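Local coordinates for Phosphoglucomutase/phosphomannomutase family protein (Burkholderia thailandensis, PDB 3UW2) that probably catalyses the metal-dependent transfer of a phosphate group within a sugar phosphate, as members of the phosphohexose mutase family do, at residues Q301-V306 with A335-T340; G104-S109 with R357-D362. One frame throughout, in Å; residues are numbered along the deposited sequence.

Contact 1 (Q301-V306 with A335-T340). With EDO (1,2-ethanediol), chain H.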
ATOM      1  N   GLN A 301      12.721  14.840   6.524  1.00 28.64           N
ATOM      2  CA  GLN A 301      11.288  14.991   6.153  1.00 28.54           C
ATOM      3  C   GLN A 301      10.560  13.679   6.420  1.00 26.30           C
ATOM      4  O   GLN A 301      11.154  12.632   6.258  1.00 25.07           O
ATOM      5  CB  GLN A 301      11.159  15.365   4.683  1.00 27.69           C
ATOM      6  CG  GLN A 301      11.578  16.827   4.440  1.00 26.57           C
ATOM      7  CD  GLN A 301      11.605  17.171   2.974  1.00 30.80           C
ATOM      8  OE1 GLN A 301      12.312  16.521   2.141  1.00 27.71           O
ATOM      9  NE2 GLN A 301      10.812  18.185   2.626  1.00 34.72           N
ATOM     10  N   ILE A 302       9.287  13.748   6.812  1.00 23.10           N
ATOM     11  CA  ILE A 302       8.459  12.533   6.943  1.00 23.55           C
ATOM     12  C   ILE A 302       7.248  12.816   6.092  1.00 25.60           C
ATOM     13  O   ILE A 302       6.572  13.851   6.291  1.00 25.74           O
ATOM     14  CB  ILE A 302       8.007  12.317   8.411  1.00 25.01           C
ATOM     15  CG1 ILE A 302       9.224  12.228   9.366  1.00 23.83           C
ATOM     16  CG2 ILE A 302       7.022  11.109   8.525  1.00 21.85           C
ATOM     17  CD1 ILE A 302      10.163  11.047   9.128  1.00 24.84           C
ATOM     18  N   ILE A 303       7.014  11.975   5.099  1.00 25.97           N
ATOM     19  CA  ILE A 303       5.921  12.186   4.132  1.00 27.05           C
ATOM     20  C   ILE A 303       4.638  11.430   4.534  1.00 29.08           C
ATOM     21  O   ILE A 303       4.694  10.266   4.886  1.00 29.77           O
ATOM     22  CB  ILE A 303       6.354  11.741   2.706  1.00 25.30           C
ATOM     23  CG1 ILE A 303       7.620  12.550   2.265  1.00 24.57           C
ATOM     24  CG2 ILE A 303       5.173  11.970   1.702  1.00 26.28           C
ATOM     25  CD1 ILE A 303       8.432  11.916   1.090  1.00 25.73           C
ATOM     26  N   TYR A 304       3.484  12.087   4.456  1.00 27.08           N
ATOM     27  CA  TYR A 304       2.254  11.368   4.624  1.00 27.13           C
ATOM     28  C   TYR A 304       1.191  12.053   3.746  1.00 28.92           C
ATOM     29  O   TYR A 304       1.447  13.125   3.195  1.00 30.65           O
ATOM     30  CB  TYR A 304       1.837  11.393   6.095  1.00 27.19           C
ATOM     31  CG  TYR A 304       1.792  12.799   6.698  1.00 27.95           C
ATOM     32  CD1 TYR A 304       0.588  13.541   6.736  1.00 28.47           C
ATOM     33  CD2 TYR A 304       2.935  13.372   7.248  1.00 29.04           C
ATOM     34  CE1 TYR A 304       0.535  14.800   7.307  1.00 29.58           C
ATOM     35  CE2 TYR A 304       2.898  14.634   7.838  1.00 30.31           C
ATOM     36  CZ  TYR A 304       1.696  15.339   7.869  1.00 35.09           C
ATOM     37  OH  TYR A 304       1.654  16.594   8.466  1.00 37.39           O
ATOM     38  N   ASP A 305      -0.009  11.484   3.650  1.00 28.21           N
ATOM     39  CA  ASP A 305      -0.978  11.993   2.675  1.00 27.47           C
ATOM     40  C   ASP A 305      -2.049  12.841   3.377  1.00 29.05           C
ATOM     41  O   ASP A 305      -2.148  12.859   4.607  1.00 31.34           O
ATOM     42  CB  ASP A 305      -1.528  10.808   1.851  1.00 31.49           C
ATOM     43  CG  ASP A 305      -2.525   9.910   2.654  1.00 35.27           C
ATOM     44  OD1 ASP A 305      -2.198   9.445   3.780  1.00 32.00           O
ATOM     45  OD2 ASP A 305      -3.658   9.693   2.138  1.00 36.90           O
ATOM     46  N   VAL A 306      -2.825  13.600   2.609  1.00 29.36           N
ATOM     47  CA  VAL A 306      -3.869  14.441   3.151  1.00 28.42           C
ATOM     48  C   VAL A 306      -5.029  13.777   3.922  1.00 31.25           C
ATOM     49  O   VAL A 306      -5.916  14.483   4.446  1.00 32.20           O
ATOM     50  CB  VAL A 306      -4.514  15.210   2.015  1.00 30.63           C
ATOM     51  CG1 VAL A 306      -3.560  16.338   1.531  1.00 31.01           C
ATOM     52  CG2 VAL A 306      -4.987  14.223   0.939  1.00 27.39           C
ATOM     53  N   ALA A 335       6.820   8.350  -5.596  1.00 26.25           N
ATOM     54  CA  ALA A 335       7.520   9.320  -6.443  1.00 26.52           C
ATOM     55  C   ALA A 335       8.075  10.441  -5.559  1.00 23.94           C
ATOM     56  O   ALA A 335       9.154  10.947  -5.798  1.00 24.44           O
ATOM     57  CB  ALA A 335       6.540   9.900  -7.494  1.00 25.81           C
ATOM     58  N   LYS A 336       7.274  10.923  -4.596  1.00 24.72           N
ATOM     59  CA  LYS A 336       7.694  12.025  -3.734  1.00 24.72           C
ATOM     60  C   LYS A 336       8.891  11.615  -2.832  1.00 24.38           C
ATOM     61  O   LYS A 336       9.869  12.346  -2.661  1.00 24.68           O
ATOM     62  CB  LYS A 336       6.490  12.532  -2.900  1.00 24.62           C
ATOM     63  CG  LYS A 336       6.713  13.885  -2.139  1.00 26.57           C
ATOM     64  CD  LYS A 336       6.987  15.007  -3.163  1.00 28.64           C
ATOM     65  CE  LYS A 336       6.928  16.403  -2.587  1.00 34.49           C
ATOM     66  NZ  LYS A 336       7.206  17.375  -3.712  1.00 35.40           N
ATOM     67  N   LEU A 337       8.841  10.411  -2.298  1.00 25.41           N
ATOM     68  CA  LEU A 337       9.999   9.843  -1.597  1.00 26.63           C
ATOM     69  C   LEU A 337      11.278   9.831  -2.455  1.00 25.36           C
ATOM     70  O   LEU A 337      12.365  10.167  -1.949  1.00 25.58           O
ATOM     71  CB  LEU A 337       9.649   8.376  -1.206  1.00 26.76           C
ATOM     72  CG  LEU A 337      10.109   7.615  -0.001  1.00 31.99           C
ATOM     73  CD1 LEU A 337      10.168   8.412   1.298  1.00 28.23           C
ATOM     74  CD2 LEU A 337       9.152   6.412   0.142  1.00 32.35           C
ATOM     75  N   ARG A 338      11.166   9.480  -3.731  1.00 26.13           N
ATOM     76  CA  ARG A 338      12.328   9.464  -4.608  1.00 27.05           C
ATOM     77  C   ARG A 338      12.798  10.893  -4.974  1.00 28.03           C
ATOM     78  O   ARG A 338      13.978  11.122  -5.192  1.00 30.87           O
ATOM     79  CB  ARG A 338      12.093   8.579  -5.879  1.00 28.16           C
ATOM     80  CG  ARG A 338      11.931   7.078  -5.488  1.00 29.56           C
ATOM     81  CD  ARG A 338      11.164   6.277  -6.566  1.00 33.49           C
ATOM     82  NE  ARG A 338      11.756   6.442  -7.912  1.00 30.39           N
ATOM     83  CZ  ARG A 338      12.814   5.729  -8.330  1.00 32.33           C
ATOM     84  NH1 ARG A 338      13.302   5.895  -9.535  1.00 34.88           N
ATOM     85  NH2 ARG A 338      13.379   4.797  -7.566  1.00 35.33           N
ATOM     86  N   GLU A 339      11.867  11.826  -5.015  1.00 28.09           N
ATOM     87  CA  GLU A 339      12.209  13.230  -5.299  1.00 30.00           C
ATOM     88  C   GLU A 339      12.921  13.936  -4.141  1.00 26.62           C
ATOM     89  O   GLU A 339      13.688  14.843  -4.387  1.00 26.78           O
ATOM     90  CB  GLU A 339      10.969  14.027  -5.636  1.00 31.16           C
ATOM     91  CG  GLU A 339      10.519  13.734  -7.024  1.00 40.33           C
ATOM     92  CD  GLU A 339       9.285  14.513  -7.406  1.00 47.62           C
ATOM     93  OE1 GLU A 339       8.947  15.548  -6.739  1.00 47.59           O
ATOM     94  OE2 GLU A 339       8.679  14.066  -8.399  1.00 55.61           O
ATOM     95  N   THR A 340      12.619  13.547  -2.905  1.00 26.51           N
ATOM     96  CA  THR A 340      13.030  14.273  -1.695  1.00 27.61           C
ATOM     97  C   THR A 340      14.177  13.543  -0.995  1.00 27.71           C
ATOM     98  O   THR A 340      14.959  14.169  -0.281  1.00 28.97           O
ATOM     99  CB  THR A 340      11.894  14.427  -0.663  1.00 26.42           C
ATOM    100  OG1 THR A 340      11.384  13.125  -0.291  1.00 27.16           O
ATOM    101  CG2 THR A 340      10.789  15.260  -1.224  1.00 26.76           C
TER
HETATM  102  C1  EDO H 471       4.797  12.595  -6.606  1.00 49.79           C
HETATM  103  O1  EDO H 471       5.711  13.686  -6.946  1.00 54.61           O
HETATM  104  C2  EDO H 471       3.328  12.993  -6.585  1.00 44.03           C
HETATM  105  O2  EDO H 471       2.964  13.692  -7.797  1.00 54.75           O
HETATM  106  O   HOH W   1      14.604  15.247   2.256  1.00 37.71           O
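Ile303, with the most surface buried here, reaches from strand 301-305 to the last turn of helix 330-340 with a single atom, the methyl CD1. Its CG1 lies beside the backbone N (chi1 -59°) and the chain then runs out extended, so that CD1 arrives among Lys336, Leu337 and Thr340. Ile303 CD1 lies 3.7 Å from Leu337 N and 3.9 Å from Leu337 CD1, with Lys336 CG a little farther at 4.2 Å. Thr340 OG1 is also near, 3.5 Å from Ile303 CD1, but that hydroxyl donates to Lys336 O (2.9 Å), tilted 31° from the carbonyl plane, and has a second polar partner in Ala342 N; the methyl merely lies beside an oxygen whose hydrogen-bonding needs are met within its own chain. Gln301 OE1 lies against Thr340 CB (3.5 Å), with the CG2 methyl a little farther. Gln301 OE1 also accepts from a water at 2.6 Å that donates to Thr340 O as well, making the polar link between strand and helix an indirect one. Lys336 carries its ammonium away from the strand, to a cation-pi contact with Trp326 and a long salt bridge with Glu339. The two segments run nearly antiparallel (161°), their axes 9.7 Å apart: a helix packed on the mixed sheet of domain III, where strand 301-305 lies between 322-326 and 344-346. The chemistry implies an apolar hold at Ile303, with the water at Gln301 tying the helix end to the start of the strand.

Contact 2 (G104-S109 with R357-D362)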
ATOM      1  N   GLY A 104       8.586  -9.253  -4.662  1.00 25.32           N
ATOM      2  CA  GLY A 104       8.864  -8.937  -6.075  1.00 25.28           C
ATOM      3  C   GLY A 104       9.605  -7.567  -6.156  1.00 25.52           C
ATOM      4  O   GLY A 104      10.639  -7.455  -6.869  1.00 27.35           O
ATOM      5  N   TYR A 105       9.175  -6.567  -5.373  1.00 24.22           N
ATOM      6  CA  TYR A 105       9.883  -5.264  -5.340  1.00 25.96           C
ATOM      7  C   TYR A 105      11.316  -5.480  -4.855  1.00 24.99           C
ATOM      8  O   TYR A 105      12.273  -4.904  -5.381  1.00 28.08           O
ATOM      9  CB  TYR A 105       9.224  -4.266  -4.383  1.00 23.60           C
ATOM     10  CG  TYR A 105       7.823  -3.846  -4.749  1.00 25.18           C
ATOM     11  CD1 TYR A 105       7.299  -3.973  -6.060  1.00 24.36           C
ATOM     12  CD2 TYR A 105       6.990  -3.302  -3.754  1.00 27.23           C
ATOM     13  CE1 TYR A 105       5.948  -3.515  -6.343  1.00 25.33           C
ATOM     14  CE2 TYR A 105       5.728  -2.840  -4.047  1.00 26.16           C
ATOM     15  CZ  TYR A 105       5.193  -2.960  -5.323  1.00 25.44           C
ATOM     16  OH  TYR A 105       3.826  -2.511  -5.495  1.00 25.91           O
ATOM     17  N   PHE A 106      11.462  -6.362  -3.864  1.00 25.22           N
ATOM     18  CA  PHE A 106      12.775  -6.573  -3.276  1.00 26.61           C
ATOM     19  C   PHE A 106      13.674  -7.231  -4.352  1.00 26.33           C
ATOM     20  O   PHE A 106      14.881  -6.879  -4.474  1.00 27.52           O
ATOM     21  CB  PHE A 106      12.649  -7.452  -2.032  1.00 25.23           C
ATOM     22  CG  PHE A 106      14.001  -7.955  -1.484  1.00 27.60           C
ATOM     23  CD1 PHE A 106      14.792  -7.137  -0.688  1.00 27.51           C
ATOM     24  CD2 PHE A 106      14.454  -9.236  -1.758  1.00 27.62           C
ATOM     25  CE1 PHE A 106      15.989  -7.595  -0.149  1.00 29.69           C
ATOM     26  CE2 PHE A 106      15.719  -9.696  -1.256  1.00 28.79           C
ATOM     27  CZ  PHE A 106      16.463  -8.884  -0.452  1.00 29.65           C
ATOM     28  N   ALA A 107      13.118  -8.197  -5.109  1.00 24.14           N
ATOM     29  CA  ALA A 107      13.907  -8.836  -6.201  1.00 26.07           C
ATOM     30  C   ALA A 107      14.350  -7.778  -7.261  1.00 25.66           C
ATOM     31  O   ALA A 107      15.361  -7.914  -7.859  1.00 25.66           O
ATOM     32  CB  ALA A 107      13.098  -9.974  -6.881  1.00 24.80           C
ATOM     33  N   ALA A 108      13.566  -6.711  -7.444  1.00 25.78           N
ATOM     34  CA  ALA A 108      13.877  -5.679  -8.410  1.00 25.70           C
ATOM     35  C   ALA A 108      14.798  -4.608  -7.746  1.00 27.36           C
ATOM     36  O   ALA A 108      15.199  -3.626  -8.389  1.00 28.16           O
ATOM     37  CB  ALA A 108      12.569  -5.064  -8.950  1.00 26.53           C
ATOM     38  N   SER A 109      15.269  -4.887  -6.523  1.00 26.34           N
ATOM     39  CA  SER A 109      16.086  -3.901  -5.779  1.00 28.47           C
ATOM     40  C   SER A 109      17.503  -4.359  -5.505  1.00 29.28           C
ATOM     41  O   SER A 109      18.339  -3.527  -5.105  1.00 30.96           O
ATOM     42  CB  SER A 109      15.438  -3.558  -4.433  1.00 27.66           C
ATOM     43  OG  SER A 109      14.153  -2.961  -4.694  1.00 27.16           O
ATOM     44  N   ARG A 357      17.343   2.326   6.233  1.00 27.66           N
ATOM     45  CA  ARG A 357      17.748   0.909   6.495  1.00 29.08           C
ATOM     46  C   ARG A 357      17.073  -0.072   5.547  1.00 30.63           C
ATOM     47  O   ARG A 357      17.086  -1.294   5.773  1.00 28.63           O
ATOM     48  CB  ARG A 357      17.410   0.491   7.945  1.00 29.81           C
ATOM     49  CG  ARG A 357      18.216   1.273   8.979  1.00 30.20           C
ATOM     50  CD  ARG A 357      17.664   1.116  10.409  1.00 30.02           C
ATOM     51  NE  ARG A 357      17.590  -0.298  10.848  1.00 27.36           N
ATOM     52  CZ  ARG A 357      16.770  -0.709  11.805  1.00 28.57           C
ATOM     53  NH1 ARG A 357      15.934   0.162  12.460  1.00 27.12           N
ATOM     54  NH2 ARG A 357      16.732  -1.985  12.077  1.00 29.75           N
ATOM     55  N   TRP A 358      16.488   0.463   4.489  1.00 30.94           N
ATOM     56  CA  TRP A 358      15.696  -0.376   3.589  1.00 30.45           C
ATOM     57  C   TRP A 358      15.813   0.063   2.129  1.00 28.78           C
ATOM     58  O   TRP A 358      16.835   0.586   1.750  1.00 28.81           O
ATOM     59  CB  TRP A 358      14.255  -0.462   4.131  1.00 26.59           C
ATOM     60  CG  TRP A 358      13.341  -1.529   3.502  1.00 27.63           C
ATOM     61  CD1 TRP A 358      12.073  -1.354   2.959  1.00 28.24           C
ATOM     62  CD2 TRP A 358      13.566  -2.963   3.505  1.00 25.63           C
ATOM     63  NE1 TRP A 358      11.540  -2.574   2.584  1.00 27.88           N
ATOM     64  CE2 TRP A 358      12.411  -3.568   2.881  1.00 26.86           C
ATOM     65  CE3 TRP A 358      14.643  -3.787   3.914  1.00 25.80           C
ATOM     66  CZ2 TRP A 358      12.314  -4.959   2.693  1.00 26.52           C
ATOM     67  CZ3 TRP A 358      14.538  -5.157   3.719  1.00 26.83           C
ATOM     68  CH2 TRP A 358      13.415  -5.729   3.102  1.00 28.28           C
ATOM     69  N   TYR A 359      14.767  -0.117   1.305  1.00 28.50           N
ATOM     70  CA  TYR A 359      14.849   0.105  -0.149  1.00 27.74           C
ATOM     71  C   TYR A 359      13.775   1.099  -0.622  1.00 29.00           C
ATOM     72  O   TYR A 359      13.728   1.466  -1.790  1.00 32.05           O
ATOM     73  CB  TYR A 359      14.632  -1.248  -0.891  1.00 26.78           C
ATOM     74  CG  TYR A 359      15.731  -2.189  -0.519  1.00 26.45           C
ATOM     75  CD1 TYR A 359      16.951  -2.107  -1.147  1.00 32.23           C
ATOM     76  CD2 TYR A 359      15.569  -3.124   0.531  1.00 26.61           C
ATOM     77  CE1 TYR A 359      17.999  -2.963  -0.776  1.00 29.98           C
ATOM     78  CE2 TYR A 359      16.599  -3.983   0.898  1.00 26.04           C
ATOM     79  CZ  TYR A 359      17.793  -3.875   0.260  1.00 29.35           C
ATOM     80  OH  TYR A 359      18.811  -4.686   0.672  1.00 32.10           O
ATOM     81  N   GLY A 360      12.899   1.493   0.275  1.00 26.86           N
ATOM     82  CA  GLY A 360      11.974   2.590  -0.068  1.00 23.69           C
ATOM     83  C   GLY A 360      10.671   2.133  -0.692  1.00 26.32           C
ATOM     84  O   GLY A 360       9.820   2.980  -0.979  1.00 32.24           O
ATOM     85  N   PHE A 361      10.460   0.825  -0.888  1.00 25.24           N
ATOM     86  CA  PHE A 361       9.129   0.323  -1.322  1.00 26.15           C
ATOM     87  C   PHE A 361       8.276  -0.018  -0.101  1.00 26.78           C
ATOM     88  O   PHE A 361       8.801  -0.364   0.986  1.00 26.35           O
ATOM     89  CB  PHE A 361       9.211  -0.893  -2.286  1.00 26.34           C
ATOM     90  CG  PHE A 361      10.076  -2.029  -1.771  1.00 24.06           C
ATOM     91  CD1 PHE A 361       9.573  -2.913  -0.829  1.00 22.31           C
ATOM     92  CD2 PHE A 361      11.345  -2.216  -2.254  1.00 26.76           C
ATOM     93  CE1 PHE A 361      10.319  -3.992  -0.350  1.00 24.54           C
ATOM     94  CE2 PHE A 361      12.135  -3.292  -1.795  1.00 25.49           C
ATOM     95  CZ  PHE A 361      11.628  -4.170  -0.850  1.00 25.55           C
ATOM     96  N   ASP A 362       6.965   0.092  -0.286  1.00 25.68           N
ATOM     97  CA  ASP A 362       6.002  -0.300   0.709  1.00 28.22           C
ATOM     98  C   ASP A 362       6.050  -1.842   0.892  1.00 26.24           C
ATOM     99  O   ASP A 362       6.164  -2.610  -0.084  1.00 25.37           O
ATOM    100  CB  ASP A 362       4.573   0.222   0.344  1.00 28.90           C
ATOM    101  CG  ASP A 362       4.162  -0.066  -1.110  1.00 32.61           C
ATOM    102  OD1 ASP A 362       5.076  -0.122  -1.987  1.00 30.85           O
ATOM    103  OD2 ASP A 362       2.897  -0.204  -1.389  1.00 33.16           O
TER
HETATM  104  O   HOH W   2       2.351  -1.740  -3.667  1.00 33.38           O
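Tyr105 and Phe361 make the tight centre of this contact between helix 101-107 and the loop before helix 364-375. Tyr105 CB sits over one face of the Phe361 ring, 3.7 Å from its centroid, a CH-pi contact. The Tyr105 ring beyond it turns its edge toward that face in an offset edge-to-face pair, planes at 61°. Phe361 swings its ring between its own backbone N and carbonyl carbon (chi1 52°), which delivers CZ to within 3.6 Å of Phe106 CB, near the plane of the Phe106 ring. At the edge of Phe361, Ser109 OG lies 3.5 Å from CE2; this hydroxyl donates to Tyr105 O (2.8 Å) from above the carbonyl plane, fastening the turn that ends the helix. Phe106 CE1 is 3.8 Å from Tyr359 CE2, in an offset edge-to-face pair, and Phe106 also packs edge-to-face with Tyr181. Tyr359 is the looser margin, partly exposed and less covered than Phe361; Ser109 CB lies 3.9 Å from Tyr359 CD1, while the tyrosine hydroxyl is bound to Arg184. At the other end the contact is polar rather than open. Asp362 OD1 lies 3.5 Å from Tyr105 CE2, carboxylate and ring planes 26° apart. One enclosed water accepts from Tyr105 OH at 2.5 Å and donates to Asp362 OD2, which His351 also engages. Asp362 O, buried by the contact, has no hydrogen-bonding partner in the model. The first and third domains are thus joined here by ring faces, ring edges and CH groups, with a shared water as the polar link between Tyr105 and Asp362.

In the fold
Contact 1 lies inside domain III, joining its strand 301-305 to helix 330-340, whereas contact 2 fastens domain III to domain I; in sequence the first is nested within the loop that the second closes. Their centres are 16 Å apart, yet they touch: Leu337 CD2 packs against Gly360 O at 3.7 Å, so the helix of contact 1 meets the loop of contact 2 at this point. Only contact 2 approaches the metal site formed by Asp264, Asp266 and Asp268. The side chain of Asp362 comes about 4 Å from that of Asp268 and about 7 Å from the zinc ion, and that of Tyr105 about 6 Å from that of Asp266.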